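Side-chain contacts in NAD-dependent epimerase/dehydratase (Methylobacillus flagellatus KT, PDB 3GPI), which is of unknown function but probably binds NAD through a Rossmann-type domain, as in the epimerase/dehydratase family to which it belongs: residues W120-E123 with D124-P127; D131-G134 with K135-L138; A142-A146 with Y147-I151. One frame throughout, in Å; residues are numbered along the deposited sequence.

Contact 1: residues W120-E123 with D124-P127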
loop_
_atom_site.group_PDB
_atom_site.type_symbol
_atom_site.label_atom_id
_atom_site.label_comp_id
_atom_site.label_asym_id
_atom_site.label_seq_id
_atom_site.Cartn_x
_atom_site.Cartn_y
_atom_site.Cartn_z
ATOM N N TRP A 120 11.657 -16.125 -5.299
ATOM C CA TRP A 120 11.344 -14.717 -5.525
ATOM C C TRP A 120 10.315 -14.587 -6.624
ATOM O O TRP A 120 10.520 -15.110 -7.723
ATOM C CB TRP A 120 12.574 -13.991 -5.988
ATOM C CG TRP A 120 13.637 -13.885 -4.951
ATOM C CD1 TRP A 120 14.635 -14.782 -4.690
ATOM C CD2 TRP A 120 13.830 -12.796 -4.052
ATOM N NE1 TRP A 120 15.447 -14.305 -3.681
ATOM C CE2 TRP A 120 14.965 -13.086 -3.269
ATOM C CE3 TRP A 120 13.127 -11.602 -3.822
ATOM C CZ2 TRP A 120 15.430 -12.217 -2.281
ATOM C CZ3 TRP A 120 13.575 -10.755 -2.854
ATOM C CH2 TRP A 120 14.740 -11.043 -2.107
ATOM N N LEU A 121 9.219 -13.891 -6.345
ATOM C CA LEU A 121 8.182 -13.615 -7.331
ATOM C C LEU A 121 8.246 -12.158 -7.732
ATOM O O LEU A 121 8.618 -11.303 -6.925
ATOM C CB LEU A 121 6.783 -13.869 -6.754
ATOM C CG LEU A 121 6.584 -15.233 -6.101
ATOM C CD1 LEU A 121 5.139 -15.426 -5.702
ATOM C CD2 LEU A 121 7.097 -16.314 -7.028
ATOM N N ASP A 122 7.852 -11.887 -8.964
ATOM C CA ASP A 122 7.732 -10.518 -9.419
ATOM C C ASP A 122 6.487 -10.312 -10.279
ATOM O O ASP A 122 5.575 -11.132 -10.267
ATOM C CB ASP A 122 9.017 -10.064 -10.092
ATOM C CG ASP A 122 9.289 -10.778 -11.382
ATOM O OD1 ASP A 122 8.356 -11.392 -11.976
ATOM O OD2 ASP A 122 10.475 -10.702 -11.801
ATOM N N GLU A 123 6.382 -9.167 -10.957
ATOM C CA GLU A 123 5.162 -8.843 -11.700
ATOM C C GLU A 123 4.891 -9.807 -12.849
ATOM O O GLU A 123 3.735 -9.905 -13.305
ATOM C CB GLU A 123 5.226 -7.403 -12.258
ATOM C CG GLU A 123 5.383 -6.267 -11.196
ATOM C CD GLU A 123 6.842 -6.056 -10.720
ATOM O OE1 GLU A 123 7.797 -6.775 -11.121
ATOM O OE2 GLU A 123 7.074 -5.154 -9.886
ATOM N N ASP A 124 5.930 -10.515 -13.285
ATOM C CA ASP A 124 5.758 -11.490 -14.372
ATOM C C ASP A 124 5.133 -12.794 -13.900
ATOM O O ASP A 124 4.630 -13.577 -14.703
ATOM C CB ASP A 124 7.098 -11.807 -15.030
ATOM C CG ASP A 124 7.759 -10.601 -15.683
ATOM O OD1 ASP A 124 7.092 -9.598 -16.006
ATOM O OD2 ASP A 124 8.983 -10.700 -15.906
ATOM N N THR A 125 5.168 -13.035 -12.597
ATOM C CA THR A 125 4.617 -14.260 -12.014
ATOM C C THR A 125 3.084 -14.178 -11.936
ATOM O O THR A 125 2.540 -13.257 -11.293
ATOM C CB THR A 125 5.119 -14.413 -10.542
ATOM O OG1 THR A 125 6.546 -14.258 -10.496
ATOM C CG2 THR A 125 4.686 -15.799 -9.984
ATOM N N PRO A 126 2.344 -15.124 -12.551
ATOM C CA PRO A 126 0.902 -15.011 -12.398
ATOM C C PRO A 126 0.467 -15.274 -10.954
ATOM O O PRO A 126 0.872 -16.280 -10.386
ATOM C CB PRO A 126 0.341 -16.105 -13.340
ATOM C CG PRO A 126 1.480 -16.450 -14.249
ATOM C CD PRO A 126 2.729 -16.215 -13.473
ATOM N N PRO A 127 -0.333 -14.373 -10.361
ATOM C CA PRO A 127 -0.789 -14.604 -8.994
ATOM C C PRO A 127 -1.862 -15.699 -8.942
ATOM O O PRO A 127 -2.766 -15.737 -9.784
ATOM C CB PRO A 127 -1.399 -13.254 -8.579
ATOM C CG PRO A 127 -1.796 -12.612 -9.873
ATOM C CD PRO A 127 -0.744 -13.043 -10.853
HETATM O O HOH W 1 10.927 -11.220 -14.306
HETATM O O HOH W 2 8.652 -13.976 -12.692
HETATM O O HOH W 3 1.772 -10.707 -11.650
HETATM O O HOH W 4 4.301 -8.490 -16.329
#
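Asp122 and Thr125 stand at the two ends of a type I beta turn, closed by the bond from Thr125 N to Asp122 O (3.0 Å), which turns the chain out of the short strand 120-121. Superposed on it is an Asx turn: Asp122 OD1 accepts from Asp124 N at 2.9 Å. With chi1 at 67°, the carboxylate of Asp122 sits between its own backbone N and carbonyl carbon and leans over the turn, and the N-H of Asp124 meets OD1 from above the carboxylate plane. Thr125 answers from the far end, where OG1 accepts from Asp122 N over 3.1 Å in a fairly straight bond (160°). The ends of the turn are therefore tied both by main chain and by side chain. The methyl of Thr125 is the branch anti to the backbone N, and its CG2 rests 3.8 Å from Leu121 CD2, the two side chains crossing at about a right angle. Leu121 itself is held through its backbone to Lys248 and Ser250, beside the partner strand 248-249.

The side chain of Glu123 points away from the turn and is bent at chi2; its OE1 forms a salt bridge with Arg253 and its OE2 accepts from Ile211 N. The same arginine binds Asp124 OD1, and its positive charge probably offsets the crowding of acids here. Asp122 OD1 and Asp124 OD2 are 4.0 Å apart, with the carboxylates turned almost perpendicular. One water donates to both groups, reaching Asp122 OD2 and Asp124 OD2. A second donates to Asp122 OD1 and is also hydrogen-bonded to Thr125 OG1, while a third spans the backbone, donating to Glu123 O and to Thr125 O, with 2.7 Å between the water oxygen and Thr125 O.

Contact 2: residues D131-G134 with K135-L138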
loop_
_atom_site.group_PDB
_atom_site.type_symbol
_atom_site.label_atom_id
_atom_site.label_comp_id
_atom_site.label_asym_id
_atom_site.label_seq_id
_atom_site.Cartn_x
_atom_site.Cartn_y
_atom_site.Cartn_z
ATOM N N ASP A 131 -7.531 -16.987 -1.371
ATOM C CA ASP A 131 -8.603 -16.627 -0.460
ATOM C C ASP A 131 -9.525 -15.606 -1.076
ATOM O O ASP A 131 -9.248 -15.088 -2.163
ATOM C CB ASP A 131 -8.051 -16.135 0.895
ATOM C CG ASP A 131 -7.257 -14.847 0.768
ATOM O OD1 ASP A 131 -7.045 -14.361 -0.344
ATOM O OD2 ASP A 131 -6.828 -14.319 1.812
ATOM N N PHE A 132 -10.607 -15.315 -0.357
ATOM C CA PHE A 132 -11.649 -14.417 -0.799
ATOM C C PHE A 132 -11.097 -12.999 -1.010
ATOM O O PHE A 132 -11.440 -12.325 -1.984
ATOM C CB PHE A 132 -12.732 -14.472 0.287
ATOM C CG PHE A 132 -13.970 -13.679 0.010
ATOM C CD1 PHE A 132 -14.495 -13.561 -1.273
ATOM C CD2 PHE A 132 -14.665 -13.094 1.087
ATOM C CE1 PHE A 132 -15.674 -12.812 -1.487
ATOM C CE2 PHE A 132 -15.872 -12.367 0.879
ATOM C CZ PHE A 132 -16.350 -12.226 -0.420
ATOM N N SER A 133 -10.231 -12.546 -0.118
ATOM C CA SER A 133 -9.644 -11.211 -0.242
ATOM C C SER A 133 -8.778 -11.076 -1.508
ATOM O O SER A 133 -8.856 -10.081 -2.239
ATOM C CB SER A 133 -8.861 -10.888 1.015
ATOM O OG SER A 133 -9.696 -11.096 2.153
ATOM N N GLY A 134 -7.987 -12.100 -1.790
ATOM C CA GLY A 134 -7.158 -12.098 -2.995
ATOM C C GLY A 134 -7.990 -12.157 -4.255
ATOM O O GLY A 134 -7.685 -11.488 -5.275
ATOM N N LYS A 135 -9.064 -12.947 -4.211
ATOM C CA LYS A 135 -9.919 -13.094 -5.382
ATOM C C LYS A 135 -10.648 -11.767 -5.657
ATOM O O LYS A 135 -10.752 -11.344 -6.809
ATOM C CB LYS A 135 -10.878 -14.269 -5.193
ATOM C CG LYS A 135 -10.178 -15.628 -5.277
ATOM C CD LYS A 135 -11.134 -16.733 -4.900
ATOM C CE LYS A 135 -10.505 -18.104 -5.167
ATOM N NZ LYS A 135 -11.266 -19.160 -4.405
ATOM N N ARG A 136 -11.151 -11.143 -4.594
ATOM C CA ARG A 136 -11.840 -9.854 -4.692
ATOM C C ARG A 136 -10.872 -8.796 -5.212
ATOM O O ARG A 136 -11.250 -7.914 -5.975
ATOM C CB ARG A 136 -12.400 -9.425 -3.322
ATOM C CG ARG A 136 -13.717 -10.165 -2.921
ATOM C CD ARG A 136 -14.176 -9.726 -1.541
ATOM N NE ARG A 136 -13.397 -10.339 -0.452
ATOM C CZ ARG A 136 -13.517 -10.027 0.842
ATOM N NH1 ARG A 136 -12.776 -10.661 1.755
ATOM N NH2 ARG A 136 -14.398 -9.102 1.243
ATOM N N MET A 137 -9.612 -8.877 -4.795
ATOM C CA MET A 137 -8.647 -7.910 -5.250
ATOM C C MET A 137 -8.292 -8.058 -6.718
ATOM O O MET A 137 -8.226 -7.072 -7.466
ATOM C CB MET A 137 -7.387 -8.038 -4.405
ATOM C CG MET A 137 -6.440 -6.882 -4.585
ATOM S SD MET A 137 -7.080 -5.155 -4.335
ATOM C CE MET A 137 -6.975 -5.000 -2.646
ATOM N N LEU A 138 -8.105 -9.300 -7.159
ATOM C CA LEU A 138 -7.882 -9.514 -8.583
ATOM C C LEU A 138 -9.123 -9.109 -9.423
ATOM O O LEU A 138 -8.957 -8.625 -10.539
ATOM C CB LEU A 138 -7.422 -10.953 -8.899
ATOM C CG LEU A 138 -6.049 -11.347 -8.362
ATOM C CD1 LEU A 138 -5.846 -12.876 -8.628
ATOM C CD2 LEU A 138 -4.898 -10.512 -8.953
#
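Asp131 meets Lys135 at the start of helix 132-143, where Asp131 O accepts from Lys135 N at 3.0 Å. The aliphatic part of the lysine runs past that carbonyl, CG closest, on a chain extended to its amino end. Asp131 is also the N-cap: OD1 takes the N-H of Gly134 at 2.8 Å, from above the carboxylate plane. This satisfies an amide of the first turn and would let the negative charge interact favourably with the helix dipole.

Phe132 carries the main side-chain contact. With CG anti to the backbone N (chi1 -176°), the ring stands out from the flank of the helix, and Arg136, one turn on, lays its guanidinium flat on one face. Arg136 CZ lies 3.5 Å from the centroid of the Phe132 ring in a cation-pi stack, the planes only 13° apart, and CD adds a CH-pi contact over the same ring. A bend at chi3 of Arg136 lays the group down in this way. Phe132 O accepts twice, from Arg136 N at 2.9 Å and from Arg136 NE at 3.2 Å, the two donors arriving from opposite faces of the carbonyl plane. Because the NE bond lies in the guanidinium plane, the arginine grips the backbone with its edge while its face covers the ring. Its NH2 is bound by Leu83 O.

This helix connects the parallel, adjacent strands 103-109 and 149-158, a beta-alpha-beta crossover of the Rossmann-type fold. Ser133 O accepts from Met137 N, and the bent methionine packs inward on Phe106 and Ser108 of the first of these strands. Ser133 OG stands 3.1 Å from Arg136 NH1. Gly134, buried beside the cap, gives its carbonyl O to Leu138 N at 2.9 Å, and Leu138 CG lies 3.5 Å from that same Gly134 O.

Contact 3: residues A142-A146 with Y147-I151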
loop_
_atom_site.group_PDB
_atom_site.type_symbol
_atom_site.label_atom_id
_atom_site.label_comp_id
_atom_site.label_asym_id
_atom_site.label_seq_id
_atom_site.Cartn_x
_atom_site.Cartn_y
_atom_site.Cartn_z
ATOM N N ALA A 142 -9.027 -6.228 -12.367
ATOM C CA ALA A 142 -9.296 -6.684 -13.737
ATOM C C ALA A 142 -9.901 -5.580 -14.573
ATOM O O ALA A 142 -9.579 -5.445 -15.769
ATOM C CB ALA A 142 -10.229 -7.888 -13.711
ATOM N N LEU A 143 -10.777 -4.822 -13.921
ATOM C CA LEU A 143 -11.512 -3.702 -14.486
ATOM C C LEU A 143 -10.576 -2.712 -15.156
ATOM O O LEU A 143 -10.779 -2.296 -16.294
ATOM C CB LEU A 143 -12.276 -3.015 -13.363
ATOM C CG LEU A 143 -13.442 -2.070 -13.668
ATOM C CD1 LEU A 143 -14.537 -2.757 -14.537
ATOM C CD2 LEU A 143 -14.032 -1.589 -12.373
ATOM N N LEU A 144 -9.511 -2.355 -14.461
ATOM C CA LEU A 144 -8.575 -1.382 -15.006
ATOM C C LEU A 144 -7.938 -1.718 -16.360
ATOM O O LEU A 144 -7.215 -0.880 -16.907
ATOM C CB LEU A 144 -7.485 -1.105 -13.977
ATOM C CG LEU A 144 -8.039 -0.528 -12.682
ATOM C CD1 LEU A 144 -6.939 -0.420 -11.629
ATOM C CD2 LEU A 144 -8.688 0.814 -12.928
ATOM N N ALA A 145 -8.198 -2.912 -16.921
ATOM C CA ALA A 145 -7.583 -3.290 -18.209
ATOM C C ALA A 145 -7.859 -2.278 -19.341
ATOM O O ALA A 145 -7.003 -2.088 -20.215
ATOM C CB ALA A 145 -8.023 -4.706 -18.642
ATOM N N ALA A 146 -9.028 -1.644 -19.287
ATOM C CA ALA A 146 -9.464 -0.662 -20.302
ATOM C C ALA A 146 -9.023 0.762 -20.029
ATOM O O ALA A 146 -9.254 1.656 -20.848
ATOM C CB ALA A 146 -10.962 -0.688 -20.449
ATOM N N TYR A 147 -8.424 0.987 -18.861
ATOM C CA TYR A 147 -8.014 2.320 -18.443
ATOM C C TYR A 147 -6.511 2.508 -18.500
ATOM O O TYR A 147 -5.757 1.582 -18.269
ATOM C CB TYR A 147 -8.434 2.543 -16.997
ATOM C CG TYR A 147 -9.918 2.694 -16.845
ATOM C CD1 TYR A 147 -10.748 1.570 -16.893
ATOM C CD2 TYR A 147 -10.488 3.955 -16.663
ATOM C CE1 TYR A 147 -12.117 1.695 -16.784
ATOM C CE2 TYR A 147 -11.871 4.101 -16.540
ATOM C CZ TYR A 147 -12.667 2.959 -16.597
ATOM O OH TYR A 147 -14.032 3.102 -16.470
ATOM N N SER A 148 -6.049 3.710 -18.804
ATOM C CA SER A 148 -4.642 4.051 -18.568
ATOM C C SER A 148 -4.449 3.992 -17.051
ATOM O O SER A 148 -5.068 4.755 -16.327
ATOM C CB SER A 148 -4.375 5.464 -19.064
ATOM O OG SER A 148 -3.013 5.803 -18.901
ATOM N N SER A 149 -3.589 3.084 -16.581
ATOM C CA SER A 149 -3.573 2.753 -15.151
ATOM C C SER A 149 -2.316 2.035 -14.753
ATOM O O SER A 149 -1.635 1.454 -15.559
ATOM C CB SER A 149 -4.785 1.886 -14.812
ATOM O OG SER A 149 -4.750 0.656 -15.493
ATOM N N THR A 150 -2.061 2.063 -13.451
ATOM C CA THR A 150 -0.956 1.380 -12.821
ATOM C C THR A 150 -1.505 0.762 -11.558
ATOM O O THR A 150 -2.021 1.455 -10.686
ATOM C CB THR A 150 0.142 2.348 -12.450
ATOM O OG1 THR A 150 0.659 2.933 -13.650
ATOM C CG2 THR A 150 1.282 1.601 -11.704
ATOM N N ILE A 151 -1.384 -0.556 -11.483
ATOM C CA ILE A 151 -1.737 -1.308 -10.287
ATOM C C ILE A 151 -0.469 -1.409 -9.436
ATOM O O ILE A 151 0.620 -1.730 -9.907
ATOM C CB ILE A 151 -2.183 -2.706 -10.700
ATOM C CG1 ILE A 151 -3.521 -2.632 -11.438
ATOM C CG2 ILE A 151 -2.284 -3.633 -9.484
ATOM C CD1 ILE A 151 -3.775 -3.891 -12.225
#
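Leu144 O is the focus of the turn between helix 132-143 and strand 149-158, accepting from Tyr147 N at 3.0 Å. The 3-10 path of residues 144-146 brings the chain round to make this bond. Ser149 OG points into the turn, 3.2 Å from Leu144 O and 3.1 Å from Tyr147 O, so that its single proton has two carbonyls within range. Its chi1 of 63° places OG between the serine's own backbone N and carbonyl carbon, facing the helix end, where it also lies 3.6 Å from Leu144 CB.

Next to these polar atoms Leu144 sends CD1 obliquely against Ile151 CG1, 4.1 Å away. The leucine thus joins the 3-10 turn after helix 132-143 to the strand that follows, at the return half of a beta-alpha-beta crossover in the Rossmann-type sheet. Tyr147 folds back beside the turn: CD1 comes within 3.9 Å of Leu143 O, which lies near the ring plane at the edge, and its CB lies 3.6 Å from Leu144 O.

Farther out, Arg208 bridges the two carbonyls, NH1 donating to Tyr147 O and NH2, weakly, to Leu144 O. Leu144 packs on Val104 and Phe106 of strand 103-109, and Tyr147 and Leu143 lean on helix 86-95 through Leu93 and Leu89. The backbone of Ile151 is bonded to Arg208 and Tyr210, while Ser148 OG is bonded to His103 ND1.

The three contacts follow one another along the chain, leading from strand 120-121 through helix 132-143 into strand 149-158. Contacts 1 and 2 have centres about 16 Å apart but touch through packing of Pro127 CG on Leu138 CD2 (3.9 Å); Pro127 and Leu138 also share Val112 as a neighbour. Contacts 2 and 3 occupy the start and end of the same helix, with centres about 17 Å apart. Both reach strand 103-109, through Met137 and Leu144, each of which packs on Phe106. Contact 3 stays clear of contact 1, nearest atoms about 7 Å apart. No ligand or catalytic residue is established at any of the three.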